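PDB 3GG9: d-3-phosphoglycerate dehydrogenase oxidoreductase protein from Ralstonia solanacearum, which probably oxidises D-3-phosphoglycerate with NAD as cofactor. Local coordinates for residues A[105-114]-A[301-312]; A[158-168]-A[182-190]. One frame throughout, in Å; residues are numbered along the deposited sequence. Where two conformers were deposited one is given.

Contact 1 pairs residues 105-114 with 301-312 and contact 2 pairs 158-168 with 182-190; both segments of contact 2 come between those of contact 1 along the chain. Their centres are about 23 Å apart and their nearest atoms about 9 Å, so they do not touch. Contact 1 brings the start of helix 109-123 against the segment leading into helix 306-324, the two places where the chain passes between the five-stranded and seven-stranded parallel sheets. Contact 2 lies within the seven-stranded, Rossmann-type sheet and pairs two of its neighbouring strands. Both reach the second subunit: there, Glu113 of one chain bonds to Leu158 N of the other.

Contact 1. Residues A[105-114]-A[301-312]; sequences KGSPVAPAEL and IGYVERESYEMY. With SO4 (sulfate ion), chain E; SO4 (sulfate ion), chain G.
Pro111 lays its ring over one face of Tyr303: its CB is 4.1 Å from the ring centroid and 20° off the normal, a CH-pi contact. Pro111 CG comes closer to the rim, 3.4 Å from Tyr303 CE1. In the conformer described, the tyrosine CG stands opposite the carbonyl carbon (chi1 -61°), which swings the ring alongside Pro111. Its hydroxyl donates to a water that also gives protons to Ser107 O and to a sulfate oxygen.

Tyr312 supplies the direct hydrogen bond between the segments. Ser107 N donates to Tyr312 OH at 2.9 Å, with an N-H...O angle of 155°. The same hydroxyl is 3.0 Å from O3 of that sulfate, which is also bonded by Arg80 N and Arg224 NH2. Lys105 O lies over the centre of the Tyr312 ring, whereas sulfate O1 sits at its edge. Beside this polar cluster, Met311 SD lies 3.9 Å from Ser107 CB, and the bend about CG-SD folds CE against the same carbon.

Farther along, Leu114 spreads over Gly302, with CG 3.7 Å from Gly302 CA. The Leu114 and Ile301 side chains cross at about a right angle, CD2 of the leucine meeting CG1 of the isoleucine. Ala110 CB packs on Ser308 CB and Glu305. Glu305 is the N-cap of helix 306-324: its OE1 accepts from Ser308 N at 2.8 Å and its OE2 from Glu307 N, both donors lying well out of the carboxylate plane.

The carbonyls of Ala110, Ile301 and Gly302 all receive N-H groups from Arg124 of the second subunit. Ile171 of helix 170-181 touches both Pro111 and Tyr303. The contact thus sits where helices 109-123 and 306-324 begin, the first following strand 100-102 of one sheet, the second strand 295-297 of the other.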
# COMPACT_ATOMS: atom_id res chain seq x y z
N LYS A 105 -21.32 10.12 14.71
CA LYS A 105 -20.93 10.67 13.43
C LYS A 105 -19.74 9.87 12.88
O LYS A 105 -18.98 9.26 13.63
CB LYS A 105 -20.58 12.16 13.54
CG LYS A 105 -21.77 13.04 13.92
CD LYS A 105 -21.98 14.18 12.91
CE LYS A 105 -23.40 14.76 13.02
NZ LYS A 105 -23.62 15.90 12.08
N GLY A 106 -19.62 9.86 11.56
CA GLY A 106 -18.51 9.19 10.89
C GLY A 106 -17.61 10.12 10.12
O GLY A 106 -17.81 11.34 10.12
N SER A 107 -16.60 9.55 9.47
CA SER A 107 -15.63 10.33 8.70
C SER A 107 -15.19 9.52 7.47
O SER A 107 -15.00 8.30 7.56
CB SER A 107 -14.44 10.73 9.58
OG SER A 107 -13.35 11.25 8.83
N PRO A 108 -15.05 10.20 6.31
CA PRO A 108 -14.65 9.43 5.13
C PRO A 108 -13.14 9.20 5.03
O PRO A 108 -12.72 8.43 4.20
CB PRO A 108 -15.13 10.31 3.96
CG PRO A 108 -14.88 11.78 4.51
CD PRO A 108 -15.23 11.65 6.00
N VAL A 109 -12.32 9.85 5.86
CA VAL A 109 -10.88 9.88 5.60
C VAL A 109 -10.18 8.53 5.75
O VAL A 109 -9.44 8.14 4.85
CB VAL A 109 -10.17 10.94 6.45
CG1 VAL A 109 -8.67 10.97 6.14
CG2 VAL A 109 -10.83 12.31 6.18
N ALA A 110 -10.41 7.85 6.87
CA ALA A 110 -9.78 6.51 7.12
C ALA A 110 -10.13 5.45 6.08
O ALA A 110 -9.22 4.76 5.60
CB ALA A 110 -10.06 5.99 8.52
N PRO A 111 -11.42 5.29 5.73
CA PRO A 111 -11.68 4.34 4.64
C PRO A 111 -11.24 4.79 3.26
O PRO A 111 -10.98 3.94 2.42
CB PRO A 111 -13.21 4.13 4.71
CG PRO A 111 -13.71 5.43 5.27
CD PRO A 111 -12.68 5.80 6.31
N ALA A 112 -11.16 6.10 2.98
CA ALA A 112 -10.62 6.53 1.70
C ALA A 112 -9.12 6.21 1.60
O ALA A 112 -8.64 5.73 0.57
CB ALA A 112 -10.83 8.05 1.49
N GLU A 113 -8.38 6.49 2.66
CA GLU A 113 -6.95 6.22 2.64
C GLU A 113 -6.72 4.73 2.55
O GLU A 113 -5.81 4.27 1.89
CB GLU A 113 -6.28 6.76 3.88
CG GLU A 113 -6.27 8.29 3.84
CD GLU A 113 -5.32 8.91 4.83
OE1 GLU A 113 -4.61 8.16 5.52
OE2 GLU A 113 -5.25 10.17 4.91
N LEU A 114 -7.58 4.00 3.22
CA LEU A 114 -7.46 2.53 3.20
C LEU A 114 -7.69 1.98 1.79
O LEU A 114 -6.97 1.08 1.34
CB LEU A 114 -8.43 1.92 4.19
CG LEU A 114 -8.23 0.42 4.49
CD1 LEU A 114 -9.03 -0.49 3.51
CD2 LEU A 114 -6.73 0.02 4.52
N ILE A 301 -10.76 -3.39 7.68
CA ILE A 301 -9.96 -2.39 8.43
C ILE A 301 -10.12 -0.95 7.94
O ILE A 301 -9.45 -0.02 8.45
CB ILE A 301 -8.47 -2.77 8.46
CG1 ILE A 301 -7.94 -3.01 7.02
CG2 ILE A 301 -8.29 -4.00 9.37
CD1 ILE A 301 -6.44 -3.39 6.92
N GLY A 302 -11.00 -0.74 6.97
CA GLY A 302 -11.33 0.63 6.50
C GLY A 302 -11.43 1.68 7.61
O GLY A 302 -10.79 2.71 7.51
N TYR A 303 -12.19 1.40 8.68
CA TYR A 303 -12.39 2.38 9.77
C TYR A 303 -11.54 2.09 11.00
O TYR A 303 -11.59 2.85 11.98
CB TYR A 303 -13.87 2.46 10.18
CG TYR A 303 -14.75 2.91 9.04
CD1 TYR A 303 -15.06 4.25 8.87
CD2 TYR A 303 -15.26 1.99 8.13
CE1 TYR A 303 -15.85 4.66 7.83
CE2 TYR A 303 -16.06 2.39 7.08
CZ TYR A 303 -16.33 3.73 6.92
OH TYR A 303 -17.11 4.10 5.87
N VAL A 304 -10.77 0.99 10.97
CA VAL A 304 -9.88 0.61 12.09
C VAL A 304 -8.59 1.42 12.02
O VAL A 304 -7.64 1.06 11.35
CB VAL A 304 -9.64 -0.94 12.16
CG1 VAL A 304 -8.88 -1.33 13.43
CG2 VAL A 304 -10.97 -1.65 12.16
N GLU A 305 -8.60 2.56 12.69
CA GLU A 305 -7.51 3.50 12.58
C GLU A 305 -7.60 4.36 13.85
O GLU A 305 -8.69 4.67 14.31
CB GLU A 305 -7.66 4.33 11.29
CG GLU A 305 -6.57 5.35 11.02
CD GLU A 305 -6.77 6.68 11.73
OE1 GLU A 305 -7.90 7.22 11.69
OE2 GLU A 305 -5.78 7.19 12.32
N ARG A 306 -6.45 4.77 14.37
CA ARG A 306 -6.39 5.38 15.71
C ARG A 306 -7.19 6.68 15.86
O ARG A 306 -7.93 6.85 16.84
CB ARG A 306 -4.93 5.57 16.16
CG ARG A 306 -4.04 6.26 15.15
CD ARG A 306 -3.10 7.18 15.88
NE ARG A 306 -2.62 8.28 15.04
CZ ARG A 306 -2.43 9.52 15.50
NH1 ARG A 306 -2.71 9.80 16.77
NH2 ARG A 306 -1.99 10.47 14.69
N GLU A 307 -7.06 7.59 14.88
CA GLU A 307 -7.80 8.87 14.93
C GLU A 307 -9.29 8.62 14.73
O GLU A 307 -10.12 9.20 15.43
CB GLU A 307 -7.29 9.84 13.87
CG GLU A 307 -5.85 10.27 14.09
CD GLU A 307 -5.45 11.53 13.28
OE1 GLU A 307 -6.34 12.29 12.83
OE2 GLU A 307 -4.22 11.74 13.10
N SER A 308 -9.62 7.73 13.79
CA SER A 308 -10.99 7.31 13.55
C SER A 308 -11.63 6.76 14.83
O SER A 308 -12.72 7.17 15.17
CB SER A 308 -11.06 6.26 12.42
OG SER A 308 -12.40 5.89 12.15
N TYR A 309 -10.95 5.85 15.53
CA TYR A 309 -11.47 5.30 16.80
C TYR A 309 -11.63 6.40 17.87
O TYR A 309 -12.66 6.50 18.55
CB TYR A 309 -10.55 4.18 17.31
CG TYR A 309 -10.96 2.75 16.87
CD1 TYR A 309 -11.64 2.53 15.67
CD2 TYR A 309 -10.64 1.64 17.66
CE1 TYR A 309 -12.02 1.22 15.27
CE2 TYR A 309 -11.03 0.33 17.27
CZ TYR A 309 -11.72 0.14 16.07
OH TYR A 309 -12.10 -1.13 15.65
N GLU A 310 -10.63 7.26 18.00
CA GLU A 310 -10.75 8.36 18.96
C GLU A 310 -12.04 9.17 18.72
O GLU A 310 -12.80 9.37 19.65
CB GLU A 310 -9.51 9.28 18.94
CG GLU A 310 -8.23 8.66 19.54
CD GLU A 310 -8.22 8.48 21.08
OE1 GLU A 310 -7.19 7.95 21.58
OE2 GLU A 310 -9.22 8.84 21.79
N MET A 311 -12.29 9.57 17.46
CA MET A 311 -13.48 10.34 17.06
C MET A 311 -14.76 9.53 17.24
O MET A 311 -15.71 9.98 17.89
CB MET A 311 -13.36 10.83 15.60
CG MET A 311 -14.58 11.66 15.12
SD MET A 311 -14.82 11.70 13.31
CE MET A 311 -13.56 12.91 12.86
N TYR A 312 -14.79 8.32 16.66
CA TYR A 312 -15.97 7.47 16.71
C TYR A 312 -16.43 7.14 18.14
O TYR A 312 -17.58 7.41 18.48
CB TYR A 312 -15.77 6.19 15.89
CG TYR A 312 -16.03 6.35 14.40
CD1 TYR A 312 -17.12 5.74 13.79
CD2 TYR A 312 -15.18 7.12 13.59
CE1 TYR A 312 -17.36 5.88 12.42
CE2 TYR A 312 -15.41 7.27 12.21
CZ TYR A 312 -16.50 6.63 11.63
OH TYR A 312 -16.74 6.77 10.28
S SO4 E . -20.05 5.70 9.17
O1 SO4 E . -19.25 4.90 10.07
O2 SO4 E . -21.09 6.38 9.92
O3 SO4 E . -19.20 6.70 8.53
O4 SO4 E . -20.63 4.81 8.16
S SO4 G . -0.04 12.88 17.05
O1 SO4 G . -0.23 14.13 17.78
O2 SO4 G . -1.01 12.80 15.97
O3 SO4 G . 1.31 12.85 16.49
O4 SO4 G . -0.20 11.73 17.95
O HOH W 1 -19.51 7.97 16.38
O HOH W 2 -13.14 6.94 9.75
O HOH W 3 -17.54 6.66 6.27

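Contact 2. Residues A[158-168]-A[182-190]; sequences LKGQTLGIFGY and FGMNVLVWG
Met184 reaches between the turn and the first strand of the other segment. Its CB lies 3.4 Å from Gln161 O, CG 3.5 Å from Leu158 O, and SD between the CB atoms of Leu158 and Leu163. CE ends 3.8 Å from Leu163 CB, with Leu158 CD2 close by; a bend at chi3 (79°) turns it there.

Strands 162-166 and 185-189 then run parallel, their short axes 21° apart. Backbone bonds alternate in direction from Asn185 N to Gln161 O through Gly167 N to Trp189 O. Leu163, Val186, Ile165 and Val188 line one face. On the other, Asn185 ND2 donates to Thr162 OG1 at 3.1 Å, the oxygen lying in the amide plane. Farther along that face, Trp189 turns an edge toward Phe166 in an offset edge-to-face pair, planes at 70° and CE3 3.6 Å from Phe166 CE2.

With helix 170-181 between them, the strands form a right-handed beta-alpha-beta crossover, and Gly167 begins a GxGxxG pattern consistent with NAD binding. The backbone bonds thus fix the strand register, while the side chains sort by face: aliphatic ones toward the helices, the amide-hydroxyl bond and the aromatic pair on the other.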
# COMPACT_ATOMS: atom_id res chain seq x y z
N LEU A 158 0.56 3.76 -11.74
CA LEU A 158 -0.77 4.36 -11.79
C LEU A 158 -0.81 5.52 -12.78
O LEU A 158 -1.79 5.65 -13.52
CB LEU A 158 -1.21 4.83 -10.41
CG LEU A 158 -1.35 3.74 -9.33
CD1 LEU A 158 -1.70 4.40 -8.00
CD2 LEU A 158 -2.42 2.76 -9.70
N LYS A 159 0.23 6.34 -12.78
CA LYS A 159 0.29 7.51 -13.68
C LYS A 159 -0.14 7.17 -15.10
O LYS A 159 0.40 6.26 -15.70
CB LYS A 159 1.70 8.12 -13.73
CG LYS A 159 1.76 9.41 -14.59
CD LYS A 159 3.16 10.02 -14.66
CE LYS A 159 3.07 11.41 -15.26
NZ LYS A 159 4.40 12.03 -15.49
N GLY A 160 -1.15 7.88 -15.61
CA GLY A 160 -1.57 7.75 -17.00
C GLY A 160 -2.54 6.62 -17.25
O GLY A 160 -2.95 6.40 -18.38
N GLN A 161 -2.89 5.88 -16.19
CA GLN A 161 -3.91 4.84 -16.25
C GLN A 161 -5.29 5.36 -15.88
O GLN A 161 -5.45 6.46 -15.37
CB GLN A 161 -3.54 3.70 -15.29
CG GLN A 161 -2.21 3.08 -15.62
CD GLN A 161 -2.36 1.95 -16.59
OE1 GLN A 161 -2.66 0.82 -16.20
NE2 GLN A 161 -2.17 2.25 -17.88
N THR A 162 -6.30 4.56 -16.18
CA THR A 162 -7.68 4.94 -15.91
C THR A 162 -8.22 4.38 -14.59
O THR A 162 -8.26 3.15 -14.37
CB THR A 162 -8.61 4.61 -17.12
OG1 THR A 162 -8.16 5.33 -18.28
CG2 THR A 162 -10.04 5.00 -16.83
N LEU A 163 -8.64 5.31 -13.74
CA LEU A 163 -9.33 5.01 -12.48
C LEU A 163 -10.84 5.20 -12.64
O LEU A 163 -11.32 6.33 -12.85
CB LEU A 163 -8.80 5.92 -11.37
CG LEU A 163 -9.48 5.82 -9.99
CD1 LEU A 163 -9.31 4.42 -9.37
CD2 LEU A 163 -9.00 6.92 -9.02
N GLY A 164 -11.59 4.10 -12.54
CA GLY A 164 -13.05 4.16 -12.47
C GLY A 164 -13.56 4.28 -11.03
O GLY A 164 -13.16 3.52 -10.13
N ILE A 165 -14.38 5.30 -10.78
CA ILE A 165 -15.01 5.49 -9.48
C ILE A 165 -16.51 5.25 -9.62
O ILE A 165 -17.22 6.04 -10.26
CB ILE A 165 -14.69 6.90 -8.88
CG1 ILE A 165 -13.18 7.10 -8.70
CG2 ILE A 165 -15.47 7.14 -7.60
CD1 ILE A 165 -12.49 6.08 -7.77
N PHE A 166 -16.97 4.14 -9.05
CA PHE A 166 -18.40 3.82 -8.99
C PHE A 166 -19.03 4.32 -7.68
O PHE A 166 -19.00 3.62 -6.66
CB PHE A 166 -18.58 2.30 -9.18
CG PHE A 166 -19.99 1.85 -9.53
CD1 PHE A 166 -20.22 0.56 -10.00
CD2 PHE A 166 -21.10 2.72 -9.43
CE1 PHE A 166 -21.51 0.11 -10.32
CE2 PHE A 166 -22.39 2.29 -9.75
CZ PHE A 166 -22.60 0.98 -10.20
N GLY A 167 -19.63 5.52 -7.72
CA GLY A 167 -20.24 6.16 -6.54
C GLY A 167 -19.42 7.35 -6.11
O GLY A 167 -18.22 7.24 -5.86
N TYR A 168 -20.05 8.50 -6.03
CA TYR A 168 -19.31 9.72 -5.76
C TYR A 168 -19.87 10.43 -4.52
O TYR A 168 -20.22 11.61 -4.55
CB TYR A 168 -19.30 10.58 -7.02
CG TYR A 168 -18.26 11.70 -7.05
CD1 TYR A 168 -16.90 11.44 -7.29
CD2 TYR A 168 -18.65 13.01 -6.85
CE1 TYR A 168 -15.96 12.47 -7.30
CE2 TYR A 168 -17.72 14.05 -6.86
CZ TYR A 168 -16.39 13.78 -7.09
OH TYR A 168 -15.50 14.83 -7.10
N PHE A 182 -2.22 11.31 -8.48
CA PHE A 182 -1.27 10.37 -9.07
C PHE A 182 -1.16 10.45 -10.60
O PHE A 182 -0.39 9.69 -11.20
CB PHE A 182 -1.55 8.91 -8.59
CG PHE A 182 -0.89 8.61 -7.26
CD1 PHE A 182 0.31 7.90 -7.22
CD2 PHE A 182 -1.41 9.10 -6.07
CE1 PHE A 182 0.96 7.66 -6.02
CE2 PHE A 182 -0.74 8.86 -4.84
CZ PHE A 182 0.44 8.13 -4.83
N GLY A 183 -1.90 11.37 -11.22
CA GLY A 183 -1.87 11.53 -12.69
C GLY A 183 -2.66 10.46 -13.45
O GLY A 183 -2.35 10.16 -14.61
N MET A 184 -3.67 9.88 -12.80
CA MET A 184 -4.55 8.89 -13.42
C MET A 184 -5.64 9.60 -14.24
O MET A 184 -5.92 10.79 -14.03
CB MET A 184 -5.18 7.97 -12.37
CG MET A 184 -4.19 7.18 -11.49
SD MET A 184 -4.98 5.91 -10.48
CE MET A 184 -5.22 4.59 -11.69
N ASN A 185 -6.20 8.89 -15.22
CA ASN A 185 -7.41 9.31 -15.95
C ASN A 185 -8.65 8.91 -15.15
O ASN A 185 -9.04 7.73 -15.12
CB ASN A 185 -7.40 8.67 -17.37
CG ASN A 185 -8.55 9.15 -18.25
OD1 ASN A 185 -8.86 10.34 -18.29
ND2 ASN A 185 -9.18 8.22 -18.96
N VAL A 186 -9.26 9.87 -14.47
CA VAL A 186 -10.37 9.55 -13.56
C VAL A 186 -11.75 9.67 -14.24
O VAL A 186 -12.11 10.75 -14.77
CB VAL A 186 -10.31 10.36 -12.23
CG1 VAL A 186 -11.41 9.88 -11.27
CG2 VAL A 186 -8.93 10.24 -11.56
N LEU A 187 -12.49 8.57 -14.21
CA LEU A 187 -13.88 8.49 -14.68
C LEU A 187 -14.81 8.08 -13.56
O LEU A 187 -14.57 7.10 -12.84
CB LEU A 187 -14.02 7.49 -15.83
CG LEU A 187 -13.23 7.64 -17.13
CD1 LEU A 187 -13.43 6.40 -18.00
CD2 LEU A 187 -13.66 8.89 -17.88
N VAL A 188 -15.92 8.81 -13.44
CA VAL A 188 -16.90 8.58 -12.39
C VAL A 188 -18.22 8.07 -13.00
O VAL A 188 -18.59 8.48 -14.10
CB VAL A 188 -17.13 9.88 -11.54
CG1 VAL A 188 -18.17 9.66 -10.46
CG2 VAL A 188 -15.80 10.32 -10.88
N TRP A 189 -18.89 7.17 -12.31
CA TRP A 189 -20.26 6.78 -12.64
C TRP A 189 -21.09 6.61 -11.35
O TRP A 189 -20.53 6.41 -10.28
CB TRP A 189 -20.29 5.52 -13.51
CG TRP A 189 -21.58 5.44 -14.31
CD1 TRP A 189 -21.89 6.13 -15.45
CD2 TRP A 189 -22.73 4.67 -13.99
NE1 TRP A 189 -23.16 5.83 -15.86
CE2 TRP A 189 -23.70 4.93 -14.98
CE3 TRP A 189 -23.04 3.77 -12.96
CZ2 TRP A 189 -24.96 4.33 -14.97
CZ3 TRP A 189 -24.30 3.18 -12.94
CH2 TRP A 189 -25.24 3.46 -13.94
N GLY A 190 -22.41 6.74 -11.45
CA GLY A 190 -23.32 6.59 -10.31
C GLY A 190 -24.69 7.12 -10.66
O GLY A 190 -24.99 7.31 -11.84